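Local coordinates for glycine cleavage system H protein (Mycobacterium tuberculosis, PDB 3IFT) that probably shuttles the methylamine group of glycine from the P protein to the T protein of the glycine cleavage system on a covalently bound lipoyl arm, at residues G46-V51 with Q98-D103; I37-Q42 with S102-A107; Q52-G57 with E64-V69; E21-R26 with S76-P81. One frame throughout, in Å; residues are numbered along the deposited sequence.

Contact 1: residues G46-V51 with Q98-D103; sequences GDVVFV and QLVNSD
The side-chain amide of Asn101 binds the backbone of Gly46 and Val48 with both of its ends. Val48 N donates to Asn101 OD1 over 2.7 Å. This bond is almost straight, at 174°, and it lies in the carbonyl plane on a lone pair of OD1. Asn101 ND2 donates to Gly46 O at 2.8 Å. Here the donor stands above the carbonyl plane of Gly46, not on a lone pair. With OD1 and ND2 both engaged, the rotation of the amide is fixed. ND2 also donates to Gln42 OE1. A water adds a third link, since it donates to Val48 O and accepts from Gln98 NE2. The side chain of Gln98, extended beyond CG, crosses that of Asp47 at a slant. Its CG is 3.4 Å from Val48 O, and its amide stacks on the Asp47 carboxylate with the planes 18° apart. NE2 of Gln98 comes to 3.5 Å from CB of Asp47. The apolar part is small. Val48 places CG2 beside its own backbone N, anti to the carbonyl carbon, and this methyl meets Val100 CG1 at 4.0 Å. Val51 CG2 approaches Val100 CG2 at 4.3 Å. Gly46, with positive phi, is the first residue past helix 39-45, and strand 48-52 follows. Leu93 of helix 92-95 touches both Val51 and Val100. Val69 of the neighbouring strand 65-71 packs on Val48. The contact thus ties short helix 99-102 to an outermost strand of the three-stranded sheet.

Contact 2: residues I37-Q42 with S102-A107; sequences ITDYAQ and SDPYGA
Pro104 and Tyr105 of the loop after helix 99-102 meet the start of helix 39-45. Asp103 begins a type I beta turn that runs to Gly106, closed by Gly106 N donating to Asp103 O. The side chain of Asp103 adds a bond inside the loop. Its OD2 accepts from Ala107 N at 2.8 Å, met from above the carboxylate plane. Pro104 directs its CB toward the other segment. CB lies 3.4 Å from Ile37 O, and CG lies 3.8 Å from Asp39 CA. Gln42 CG rests 4.0 Å from Pro104 CB. The Gln42 chain bends at chi2 (72°), and its NE2 donates to Asp39 OD1 within the helix. A water accepts from Ile37 N and can donate to Pro104 O, which also accepts from Trp24 NE1. Tyr105 then reaches across with its ring. Its OH accepts from Asp39 N over 3.0 Å, with an angle of 161° at the hydrogen. The same OH lies 3.3 Å from Thr38 CB. It is also bonded to Asp11 O, and Asp39 OD2 accepts from Asp11 N, so the N-terminal segment is held at the same place. Thr38 OG1 (chi1 65°) is bonded to Tyr136 OH as well as to Ala41 N. This is N-terminal helix capping: the Thr38 side chain accepts from Ala41 N as the N-cap, and a tyrosine hydroxyl from a loop distant in sequence takes the N-H of Asp39.

Contact 3: residues Q52-G57 with E64-V69; sequences QLPVIG and ETFGEV
Pro54 and Phe66 lie against each other at an oblique angle. Pro54 CG does most of the touching. It comes to 3.7 Å from Phe66 CD2 and 3.8 Å from Phe66 CB, near the root of the ring. Pro54 CD stands 4.3 Å above the plane of the phenyl ring, offset toward its rim. Phe66 CG sits between its own backbone N and carbonyl carbon (chi1 60°), which brings the ring over toward the proline. The proline ring also covers the Phe66 carbonyl, with CD at 3.4 Å from Phe66 O. Pro54 N has no hydrogen to offer that oxygen. Two residues along each segment, Gln52 and Glu68 form an antiparallel hydrogen-bonded pair. Gln52 N donates to Glu68 O at 2.7 Å. The return bond from Glu68 N to Gln52 O is less certain, because the place of that oxygen is less sure. Their side chains lie on the same face of the sheet, where Gln52 CB meets Glu68 CG at 3.6 Å. Beyond this point the Gln52 chain bends at chi2 and leads away from its partner. Phe66 and Gly67 both face Leu78, which makes a classic beta bulge in the middle strand. Strand 65-71 runs between strand 48-52 and strand 75-79 of the three-stranded sheet. Leu111 of strand 111-114 touches Leu53, Pro54 and Phe66, and Val86 of strand 84-89 touches Pro54. The apolar side of the contact therefore packs onto the six-stranded sheet.

Contact 4: residues E21-R26 with S76-P81; sequences EHEWIR and SDLYAP
Glu21 lays its aliphatic part beside the ring of Tyr79. CB is 4.0 Å from Tyr79 CD2, and CG is 4.0 Å from Tyr79 CE2. The two side chains cross at about a right angle, with the carboxylate plane nearly perpendicular to the ring. Glu23 is buried and carries the polar part. Its chain runs out extended beyond CG, which carries the carboxylate to the backbone of Tyr79. OE2 accepts from Tyr79 N over 2.7 Å through its syn lone pair. The bond is nearly straight, at 171°. OE1 comes to 2.4 Å from Tyr79 O, a very short approach. OE1 also sits 3.6 Å from Pro81 CG. Strand 23-26 belongs to the six-stranded sheet and strand 76-79 to the three-stranded sheet of the hybrid (barrel-sandwich) fold of H proteins and lipoyl domains. The axes of these short segments pass 9.1 Å apart, with N-to-C directions 26° apart, so side chains span the gap between the sheets. Val35 of strand 32-37 packs on both Glu23 and Pro81. Farther along, Ile25 slides past Pro81 in the opposite direction. Its CG1 approaches Pro81 CB at 3.5 Å, a tight carbon contact, and Leu130 also touches Ile25.

Contacts 3 and 4 share the three-stranded sheet, and their centres lie 10 Å apart. Leu78 N is hydrogen-bonded to Gly67 O, at 2.7 Å, which joins them. Contact 1 reaches the same sheet at strand 48-52, the neighbour of strand 65-71 of contact 3, with centres 16 Å apart. Contacts 1 and 2 have centres 8 Å apart and share Ser102 and Asp103. Contact 2 also meets contact 4, since Tyr105 O accepts from Arg26 NH2 at 2.9 Å. Lys73 is the predicted lipoyl attachment site and carries no lipoyl here. Its side chain lies about 4 Å from Gly46 of contact 1 and about 9 Å from the side chain of Gln42 of contact 2. Contacts 3 and 4 are away from it.

Contact 1: residues G46-V51 with Q98-D103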
loop_
_atom_site.group_PDB
_atom_site.type_symbol
_atom_site.label_atom_id
_atom_site.label_comp_id
_atom_site.label_asym_id
_atom_site.label_seq_id
_atom_site.Cartn_x
_atom_site.Cartn_y
_atom_site.Cartn_z
ATOM N N GLY A 46 5.755 10.377 9.373
ATOM C CA GLY A 46 5.375 11.725 9.738
ATOM C C GLY A 46 4.233 12.170 8.842
ATOM O O GLY A 46 3.808 11.446 7.931
ATOM N N ASP A 47 3.726 13.356 9.102
ATOM C CA ASP A 47 2.689 13.933 8.268
ATOM C C ASP A 47 3.068 13.940 6.789
ATOM O O ASP A 47 4.048 14.548 6.364
ATOM C CB ASP A 47 2.363 15.357 8.715
ATOM C CG ASP A 47 1.682 15.404 10.058
ATOM O OD1 ASP A 47 1.099 14.396 10.506
ATOM O OD2 ASP A 47 1.727 16.480 10.656
ATOM N N VAL A 48 2.246 13.274 5.996
ATOM C CA VAL A 48 2.516 13.161 4.607
ATOM C C VAL A 48 2.173 14.473 3.955
ATOM O O VAL A 48 1.063 14.967 4.045
ATOM C CB VAL A 48 1.747 12.031 3.971
ATOM C CG1 VAL A 48 2.021 11.993 2.497
ATOM C CG2 VAL A 48 2.130 10.714 4.669
ATOM N N VAL A 49 3.180 15.017 3.321
ATOM C CA VAL A 49 3.075 16.243 2.589
ATOM C C VAL A 49 3.023 15.948 1.100
ATOM O O VAL A 49 2.597 16.797 0.324
ATOM C CB VAL A 49 4.280 17.138 2.901
ATOM C CG1 VAL A 49 4.304 17.431 4.399
ATOM C CG2 VAL A 49 5.544 16.462 2.489
ATOM N N PHE A 50 3.465 14.754 0.700
ATOM C CA PHE A 50 3.511 14.414 -0.715
ATOM C C PHE A 50 3.509 12.895 -0.936
ATOM O O PHE A 50 4.061 12.132 -0.159
ATOM C CB PHE A 50 4.705 15.080 -1.389
ATOM C CG PHE A 50 4.668 14.982 -2.883
ATOM C CD1 PHE A 50 3.642 15.621 -3.610
ATOM C CD2 PHE A 50 5.641 14.264 -3.578
ATOM C CE1 PHE A 50 3.592 15.524 -5.033
ATOM C CE2 PHE A 50 5.596 14.157 -4.983
ATOM C CZ PHE A 50 4.569 14.784 -5.708
ATOM N N VAL A 51 2.810 12.493 -1.983
ATOM C CA VAL A 51 2.668 11.129 -2.407
ATOM C C VAL A 51 2.872 11.089 -3.909
ATOM O O VAL A 51 2.104 11.687 -4.633
ATOM C CB VAL A 51 1.267 10.628 -2.102
ATOM C CG1 VAL A 51 1.076 9.243 -2.662
ATOM C CG2 VAL A 51 1.040 10.618 -0.578
ATOM N N GLN A 98 -2.427 14.019 4.108
ATOM C CA GLN A 98 -2.464 13.505 5.468
ATOM C C GLN A 98 -3.607 12.536 5.726
ATOM O O GLN A 98 -3.679 11.971 6.783
ATOM C CB GLN A 98 -2.490 14.626 6.501
ATOM C CG GLN A 98 -1.112 15.256 6.694
ATOM C CD GLN A 98 -1.132 16.402 7.687
ATOM O OE1 GLN A 98 -1.961 16.428 8.599
ATOM N NE2 GLN A 98 -0.260 17.363 7.489
ATOM N N LEU A 99 -4.477 12.323 4.760
ATOM C CA LEU A 99 -5.379 11.158 4.796
ATOM C C LEU A 99 -4.618 9.868 5.009
ATOM O O LEU A 99 -5.126 8.927 5.623
ATOM C CB LEU A 99 -6.194 11.051 3.510
ATOM C CG LEU A 99 -7.285 12.108 3.340
ATOM C CD1 LEU A 99 -7.838 12.058 1.935
ATOM C CD2 LEU A 99 -8.386 11.884 4.382
ATOM N N VAL A 100 -3.422 9.798 4.447
ATOM C CA VAL A 100 -2.551 8.635 4.642
ATOM C C VAL A 100 -2.261 8.462 6.129
ATOM O O VAL A 100 -2.324 7.359 6.684
ATOM C CB VAL A 100 -1.250 8.804 3.820
ATOM C CG1 VAL A 100 -0.306 7.645 4.054
ATOM C CG2 VAL A 100 -1.576 8.900 2.338
ATOM N N ASN A 101 -2.000 9.573 6.802
ATOM C CA ASN A 101 -1.769 9.543 8.255
ATOM C C ASN A 101 -3.039 9.366 9.062
ATOM O O ASN A 101 -3.082 8.616 10.019
ATOM C CB ASN A 101 -1.167 10.867 8.706
ATOM C CG ASN A 101 0.080 11.192 8.016
ATOM O OD1 ASN A 101 0.123 12.111 7.191
ATOM N ND2 ASN A 101 1.158 10.499 8.380
ATOM N N SER A 102 -4.089 10.087 8.702
ATOM C CA SER A 102 -5.306 10.043 9.542
ATOM C C SER A 102 -6.077 8.782 9.298
ATOM O O SER A 102 -6.793 8.300 10.175
ATOM C CB SER A 102 -6.217 11.218 9.230
ATOM O OG SER A 102 -6.606 11.149 7.850
ATOM N N ASP A 103 -5.971 8.233 8.100
ATOM C CA ASP A 103 -6.818 7.096 7.826
ATOM C C ASP A 103 -6.127 6.119 6.874
ATOM O O ASP A 103 -6.604 5.873 5.776
ATOM C CB ASP A 103 -8.170 7.600 7.315
ATOM C CG ASP A 103 -9.194 6.509 7.211
ATOM O OD1 ASP A 103 -9.030 5.440 7.851
ATOM O OD2 ASP A 103 -10.147 6.715 6.441
HETATM O O HOH W 1 0.867 17.453 5.115
#

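Contact 2: residues I37-Q42 with S102-A107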
loop_
_atom_site.group_PDB
_atom_site.type_symbol
_atom_site.label_atom_id
_atom_site.label_comp_id
_atom_site.label_asym_id
_atom_site.label_seq_id
_atom_site.Cartn_x
_atom_site.Cartn_y
_atom_site.Cartn_z
ATOM N N ILE A 37 -0.242 2.402 2.858
ATOM C CA ILE A 37 0.778 2.152 3.854
ATOM C C ILE A 37 0.116 1.948 5.182
ATOM O O ILE A 37 -0.994 2.422 5.441
ATOM C CB ILE A 37 1.843 3.265 3.949
ATOM C CG1 ILE A 37 1.212 4.638 4.248
ATOM C CG2 ILE A 37 2.689 3.300 2.681
ATOM C CD1 ILE A 37 2.258 5.647 4.644
ATOM N N THR A 38 0.788 1.203 6.033
ATOM C CA THR A 38 0.193 0.833 7.302
ATOM C C THR A 38 0.136 2.024 8.266
ATOM O O THR A 38 0.760 3.038 8.061
ATOM C CB THR A 38 0.985 -0.331 7.883
ATOM O OG1 THR A 38 2.304 0.113 8.172
ATOM C CG2 THR A 38 1.032 -1.473 6.820
ATOM N N ASP A 39 -0.630 1.877 9.320
ATOM C CA ASP A 39 -0.604 2.789 10.443
ATOM C C ASP A 39 0.779 3.027 10.991
ATOM O O ASP A 39 1.172 4.154 11.238
ATOM C CB ASP A 39 -1.493 2.244 11.516
ATOM C CG ASP A 39 -1.701 3.199 12.650
ATOM O OD1 ASP A 39 -1.548 4.410 12.446
ATOM O OD2 ASP A 39 -2.045 2.711 13.749
ATOM N N TYR A 40 1.539 1.953 11.146
ATOM C CA TYR A 40 2.905 2.047 11.595
ATOM C C TYR A 40 3.738 2.892 10.642
ATOM O O TYR A 40 4.459 3.744 11.081
ATOM C CB TYR A 40 3.495 0.648 11.673
ATOM C CG TYR A 40 4.983 0.619 11.799
ATOM C CD1 TYR A 40 5.579 0.608 13.063
ATOM C CD2 TYR A 40 5.798 0.588 10.687
ATOM C CE1 TYR A 40 6.930 0.565 13.208
ATOM C CE2 TYR A 40 7.173 0.568 10.821
ATOM C CZ TYR A 40 7.734 0.517 12.096
ATOM O OH TYR A 40 9.101 0.468 12.294
ATOM N N ALA A 41 3.596 2.665 9.329
ATOM C CA ALA A 41 4.365 3.385 8.330
ATOM C C ALA A 41 4.042 4.879 8.350
ATOM O O ALA A 41 4.941 5.714 8.343
ATOM C CB ALA A 41 4.125 2.823 6.944
ATOM N N GLN A 42 2.770 5.219 8.371
ATOM C CA GLN A 42 2.389 6.615 8.321
ATOM C C GLN A 42 2.907 7.343 9.587
ATOM O O GLN A 42 3.458 8.458 9.527
ATOM C CB GLN A 42 0.874 6.764 8.112
ATOM C CG GLN A 42 -0.031 6.359 9.259
ATOM C CD GLN A 42 0.021 7.332 10.416
ATOM O OE1 GLN A 42 0.415 8.484 10.255
ATOM N NE2 GLN A 42 -0.343 6.860 11.598
ATOM N N SER A 102 -4.089 10.087 8.702
ATOM C CA SER A 102 -5.306 10.043 9.542
ATOM C C SER A 102 -6.077 8.782 9.298
ATOM O O SER A 102 -6.793 8.300 10.175
ATOM C CB SER A 102 -6.217 11.218 9.230
ATOM O OG SER A 102 -6.606 11.149 7.850
ATOM N N ASP A 103 -5.971 8.233 8.100
ATOM C CA ASP A 103 -6.818 7.096 7.826
ATOM C C ASP A 103 -6.127 6.119 6.874
ATOM O O ASP A 103 -6.604 5.873 5.776
ATOM C CB ASP A 103 -8.170 7.600 7.315
ATOM C CG ASP A 103 -9.194 6.509 7.211
ATOM O OD1 ASP A 103 -9.030 5.440 7.851
ATOM O OD2 ASP A 103 -10.147 6.715 6.441
ATOM N N PRO A 104 -5.000 5.553 7.324
ATOM C CA PRO A 104 -4.080 4.833 6.430
ATOM C C PRO A 104 -4.704 3.664 5.698
ATOM O O PRO A 104 -4.304 3.361 4.594
ATOM C CB PRO A 104 -2.987 4.334 7.382
ATOM C CG PRO A 104 -3.582 4.427 8.739
ATOM C CD PRO A 104 -4.496 5.579 8.712
ATOM N N TYR A 105 -5.678 3.034 6.331
ATOM C CA TYR A 105 -6.407 1.907 5.764
ATOM C C TYR A 105 -7.725 2.287 5.104
ATOM O O TYR A 105 -8.395 1.425 4.577
ATOM C CB TYR A 105 -6.674 0.883 6.829
ATOM C CG TYR A 105 -5.432 0.444 7.516
ATOM C CD1 TYR A 105 -4.436 -0.215 6.813
ATOM C CD2 TYR A 105 -5.225 0.715 8.873
ATOM C CE1 TYR A 105 -3.280 -0.634 7.436
ATOM C CE2 TYR A 105 -4.063 0.312 9.491
ATOM C CZ TYR A 105 -3.102 -0.372 8.768
ATOM O OH TYR A 105 -1.949 -0.783 9.351
ATOM N N GLY A 106 -8.102 3.559 5.136
ATOM C CA GLY A 106 -9.433 3.957 4.651
ATOM C C GLY A 106 -9.233 4.923 3.525
ATOM O O GLY A 106 -8.795 4.533 2.448
ATOM N N ALA A 107 -9.495 6.203 3.808
ATOM C CA ALA A 107 -9.434 7.274 2.829
ATOM C C ALA A 107 -8.004 7.587 2.438
ATOM O O ALA A 107 -7.777 8.301 1.496
ATOM C CB ALA A 107 -10.106 8.561 3.427
HETATM O O HOH W 2 -2.247 4.407 2.982
#

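Contact 3: residues Q52-G57 with E64-V69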
loop_
_atom_site.group_PDB
_atom_site.type_symbol
_atom_site.label_atom_id
_atom_site.label_comp_id
_atom_site.label_asym_id
_atom_site.label_seq_id
_atom_site.Cartn_x
_atom_site.Cartn_y
_atom_site.Cartn_z
ATOM N N GLN A 52 3.926 10.425 -4.364
ATOM C CA GLN A 52 4.133 10.222 -5.775
ATOM C C GLN A 52 3.638 8.836 -6.066
ATOM O O GLN A 52 4.189 7.860 -5.557
ATOM C CB GLN A 52 5.595 10.366 -6.203
ATOM C CG GLN A 52 5.743 10.447 -7.726
ATOM C CD GLN A 52 4.908 11.586 -8.340
ATOM O OE1 GLN A 52 3.775 11.384 -8.821
ATOM N NE2 GLN A 52 5.458 12.795 -8.294
ATOM N N LEU A 53 2.566 8.775 -6.848
ATOM C CA LEU A 53 1.978 7.523 -7.271
ATOM C C LEU A 53 2.150 7.330 -8.766
ATOM O O LEU A 53 2.362 8.286 -9.500
ATOM C CB LEU A 53 0.500 7.496 -6.880
ATOM C CG LEU A 53 0.384 7.295 -5.363
ATOM C CD1 LEU A 53 -1.036 7.224 -4.876
ATOM C CD2 LEU A 53 1.172 6.055 -4.967
ATOM N N PRO A 54 2.074 6.071 -9.220
ATOM C CA PRO A 54 2.264 5.877 -10.628
ATOM C C PRO A 54 0.980 6.223 -11.355
ATOM O O PRO A 54 -0.054 6.414 -10.742
ATOM C CB PRO A 54 2.580 4.386 -10.731
ATOM C CG PRO A 54 1.840 3.787 -9.609
ATOM C CD PRO A 54 1.644 4.828 -8.556
ATOM N N VAL A 55 1.078 6.296 -12.668
ATOM C CA VAL A 55 -0.012 6.694 -13.516
ATOM C C VAL A 55 -0.949 5.514 -13.630
ATOM O O VAL A 55 -0.491 4.368 -13.668
ATOM C CB VAL A 55 0.614 7.157 -14.852
ATOM C CG1 VAL A 55 -0.366 7.149 -15.980
ATOM C CG2 VAL A 55 1.247 8.538 -14.621
ATOM N N ILE A 56 -2.258 5.773 -13.673
ATOM C CA ILE A 56 -3.208 4.699 -13.928
ATOM C C ILE A 56 -2.913 4.098 -15.299
ATOM O O ILE A 56 -2.654 4.808 -16.256
ATOM C CB ILE A 56 -4.662 5.132 -13.832
ATOM C CG1 ILE A 56 -4.984 5.409 -12.362
ATOM C CG2 ILE A 56 -5.642 4.036 -14.430
ATOM C CD1 ILE A 56 -6.386 5.903 -12.138
ATOM N N GLY A 57 -2.856 2.777 -15.322
ATOM C CA GLY A 57 -2.525 2.018 -16.514
ATOM C C GLY A 57 -1.121 1.455 -16.418
ATOM O O GLY A 57 -0.728 0.639 -17.247
ATOM N N GLU A 64 8.501 -3.758 -7.290
ATOM C CA GLU A 64 8.969 -2.627 -8.067
ATOM C C GLU A 64 8.627 -1.322 -7.359
ATOM O O GLU A 64 7.501 -1.154 -6.931
ATOM C CB GLU A 64 8.253 -2.635 -9.414
ATOM C CG GLU A 64 8.688 -1.560 -10.392
ATOM C CD GLU A 64 7.861 -1.606 -11.656
ATOM O OE1 GLU A 64 7.372 -2.697 -11.995
ATOM O OE2 GLU A 64 7.686 -0.558 -12.300
ATOM N N THR A 65 9.588 -0.388 -7.298
ATOM C CA THR A 65 9.315 0.947 -6.777
ATOM C C THR A 65 8.411 1.635 -7.779
ATOM O O THR A 65 8.775 1.770 -8.944
ATOM C CB THR A 65 10.609 1.772 -6.615
ATOM O OG1 THR A 65 11.510 1.049 -5.794
ATOM C CG2 THR A 65 10.329 3.147 -5.995
ATOM N N PHE A 66 7.223 2.031 -7.366
ATOM C CA PHE A 66 6.346 2.810 -8.249
ATOM C C PHE A 66 5.904 4.119 -7.647
ATOM O O PHE A 66 5.034 4.785 -8.157
ATOM C CB PHE A 66 5.141 2.011 -8.758
ATOM C CG PHE A 66 4.214 1.467 -7.700
ATOM C CD1 PHE A 66 4.338 1.749 -6.354
ATOM C CD2 PHE A 66 3.153 0.682 -8.103
ATOM C CE1 PHE A 66 3.445 1.209 -5.433
ATOM C CE2 PHE A 66 2.258 0.166 -7.196
ATOM C CZ PHE A 66 2.412 0.430 -5.851
ATOM N N GLY A 67 6.525 4.516 -6.556
ATOM C CA GLY A 67 6.129 5.756 -5.952
ATOM C C GLY A 67 6.906 6.037 -4.702
ATOM O O GLY A 67 7.850 5.348 -4.356
ATOM N N GLU A 68 6.466 7.062 -4.006
ATOM C CA GLU A 68 7.095 7.425 -2.788
ATOM C C GLU A 68 6.075 8.187 -2.015
ATOM O O GLU A 68 5.156 8.796 -2.567
ATOM C CB GLU A 68 8.357 8.273 -3.038
ATOM C CG GLU A 68 8.095 9.607 -3.702
ATOM C CD GLU A 68 9.240 10.596 -3.531
ATOM O OE1 GLU A 68 10.427 10.174 -3.628
ATOM O OE2 GLU A 68 8.937 11.804 -3.304
ATOM N N VAL A 69 6.229 8.115 -0.714
ATOM C CA VAL A 69 5.430 8.869 0.197
ATOM C C VAL A 69 6.442 9.688 1.003
ATOM O O VAL A 69 7.507 9.198 1.375
ATOM C CB VAL A 69 4.595 7.962 1.092
ATOM C CG1 VAL A 69 5.526 7.035 1.902
ATOM C CG2 VAL A 69 3.736 8.809 1.963
#

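Contact 4: residues E21-R26 with S76-P81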
loop_
_atom_site.group_PDB
_atom_site.type_symbol
_atom_site.label_atom_id
_atom_site.label_comp_id
_atom_site.label_asym_id
_atom_site.label_seq_id
_atom_site.Cartn_x
_atom_site.Cartn_y
_atom_site.Cartn_z
ATOM N N GLU A 21 7.612 -3.991 3.979
ATOM C CA GLU A 21 7.978 -2.605 3.774
ATOM C C GLU A 21 6.778 -1.735 4.121
ATOM O O GLU A 21 6.749 -0.589 3.736
ATOM C CB GLU A 21 8.422 -2.339 2.357
ATOM C CG GLU A 21 9.734 -3.015 1.986
ATOM C CD GLU A 21 9.555 -4.486 1.777
ATOM O OE1 GLU A 21 8.597 -4.824 1.087
ATOM O OE2 GLU A 21 10.339 -5.293 2.328
ATOM N N HIS A 22 5.785 -2.321 4.807
ATOM C CA HIS A 22 4.717 -1.566 5.472
ATOM C C HIS A 22 3.669 -1.063 4.529
ATOM O O HIS A 22 3.096 0.015 4.708
ATOM C CB HIS A 22 5.280 -0.407 6.306
ATOM C CG HIS A 22 6.487 -0.799 7.101
ATOM N ND1 HIS A 22 6.415 -1.650 8.180
ATOM C CD2 HIS A 22 7.797 -0.511 6.933
ATOM C CE1 HIS A 22 7.629 -1.860 8.653
ATOM N NE2 HIS A 22 8.489 -1.191 7.909
ATOM N N GLU A 23 3.389 -1.877 3.533
ATOM C CA GLU A 23 2.245 -1.645 2.706
ATOM C C GLU A 23 1.203 -2.634 3.066
ATOM O O GLU A 23 1.504 -3.714 3.557
ATOM C CB GLU A 23 2.604 -1.716 1.250
ATOM C CG GLU A 23 3.396 -0.475 0.884
ATOM C CD GLU A 23 3.957 -0.483 -0.510
ATOM O OE1 GLU A 23 3.326 -1.082 -1.405
ATOM O OE2 GLU A 23 5.033 0.122 -0.700
ATOM N N TRP A 24 -0.040 -2.243 2.847
ATOM C CA TRP A 24 -1.128 -3.167 3.045
ATOM C C TRP A 24 -1.782 -3.374 1.713
ATOM O O TRP A 24 -1.666 -2.552 0.810
ATOM C CB TRP A 24 -2.126 -2.698 4.103
ATOM C CG TRP A 24 -2.702 -1.356 3.874
ATOM C CD1 TRP A 24 -2.222 -0.180 4.365
ATOM C CD2 TRP A 24 -3.846 -1.019 3.075
ATOM N NE1 TRP A 24 -3.026 0.876 3.953
ATOM C CE2 TRP A 24 -4.024 0.395 3.160
ATOM C CE3 TRP A 24 -4.732 -1.756 2.299
ATOM C CZ2 TRP A 24 -5.041 1.077 2.463
ATOM C CZ3 TRP A 24 -5.749 -1.091 1.650
ATOM C CH2 TRP A 24 -5.887 0.319 1.721
ATOM N N ILE A 25 -2.472 -4.493 1.622
ATOM C CA ILE A 25 -3.079 -4.952 0.385
ATOM C C ILE A 25 -4.419 -5.477 0.794
ATOM O O ILE A 25 -4.511 -6.393 1.635
ATOM C CB ILE A 25 -2.254 -6.068 -0.275
ATOM C CG1 ILE A 25 -0.857 -5.549 -0.591
ATOM C CG2 ILE A 25 -2.956 -6.562 -1.575
ATOM C CD1 ILE A 25 0.201 -5.915 0.430
ATOM N N ARG A 26 -5.449 -4.830 0.262
ATOM C CA ARG A 26 -6.806 -5.268 0.431
ATOM C C ARG A 26 -7.352 -5.828 -0.869
ATOM O O ARG A 26 -7.358 -5.148 -1.893
ATOM C CB ARG A 26 -7.691 -4.119 0.852
ATOM C CG ARG A 26 -9.111 -4.573 1.125
ATOM C CD ARG A 26 -9.989 -3.384 1.482
ATOM N NE ARG A 26 -9.613 -2.892 2.783
ATOM C CZ ARG A 26 -9.220 -1.661 3.073
ATOM N NH1 ARG A 26 -9.221 -0.700 2.159
ATOM N NH2 ARG A 26 -8.872 -1.380 4.333
ATOM N N SER A 76 9.824 7.741 1.701
ATOM C CA SER A 76 9.829 6.295 1.632
ATOM C C SER A 76 9.305 5.843 0.286
ATOM O O SER A 76 8.261 6.292 -0.152
ATOM C CB SER A 76 8.969 5.725 2.734
ATOM O OG SER A 76 9.358 4.385 2.991
ATOM N N ASP A 77 10.051 4.953 -0.345
ATOM C CA ASP A 77 9.633 4.371 -1.595
ATOM C C ASP A 77 8.392 3.534 -1.374
ATOM O O ASP A 77 8.204 2.937 -0.335
ATOM C CB ASP A 77 10.755 3.522 -2.197
ATOM C CG ASP A 77 11.823 4.361 -2.860
ATOM O OD1 ASP A 77 11.572 5.546 -3.160
ATOM O OD2 ASP A 77 12.907 3.817 -3.126
ATOM N N LEU A 78 7.527 3.556 -2.361
ATOM C CA LEU A 78 6.361 2.705 -2.410
ATOM C C LEU A 78 6.688 1.608 -3.383
ATOM O O LEU A 78 7.234 1.869 -4.438
ATOM C CB LEU A 78 5.167 3.508 -2.916
ATOM C CG LEU A 78 4.699 4.589 -1.950
ATOM C CD1 LEU A 78 3.574 5.467 -2.531
ATOM C CD2 LEU A 78 4.286 3.896 -0.626
ATOM N N TYR A 79 6.365 0.380 -3.033
ATOM C CA TYR A 79 6.603 -0.766 -3.903
ATOM C C TYR A 79 5.282 -1.390 -4.324
ATOM O O TYR A 79 4.331 -1.400 -3.569
ATOM C CB TYR A 79 7.421 -1.794 -3.168
ATOM C CG TYR A 79 8.708 -1.252 -2.655
ATOM C CD1 TYR A 79 9.798 -1.100 -3.495
ATOM C CD2 TYR A 79 8.825 -0.818 -1.352
ATOM C CE1 TYR A 79 10.981 -0.588 -3.042
ATOM C CE2 TYR A 79 10.021 -0.298 -0.893
ATOM C CZ TYR A 79 11.085 -0.196 -1.753
ATOM O OH TYR A 79 12.271 0.306 -1.313
ATOM N N ALA A 80 5.232 -1.900 -5.545
ATOM C CA ALA A 80 4.113 -2.711 -5.991
ATOM C C ALA A 80 4.156 -3.993 -5.147
ATOM O O ALA A 80 5.154 -4.723 -5.170
ATOM C CB ALA A 80 4.218 -2.987 -7.490
ATOM N N PRO A 81 3.121 -4.232 -4.304
ATOM C CA PRO A 81 3.198 -5.468 -3.539
ATOM C C PRO A 81 2.944 -6.688 -4.428
ATOM O O PRO A 81 3.394 -7.765 -4.120
ATOM C CB PRO A 81 2.059 -5.313 -2.496
ATOM C CG PRO A 81 1.591 -3.928 -2.643
ATOM C CD PRO A 81 1.846 -3.549 -4.042
#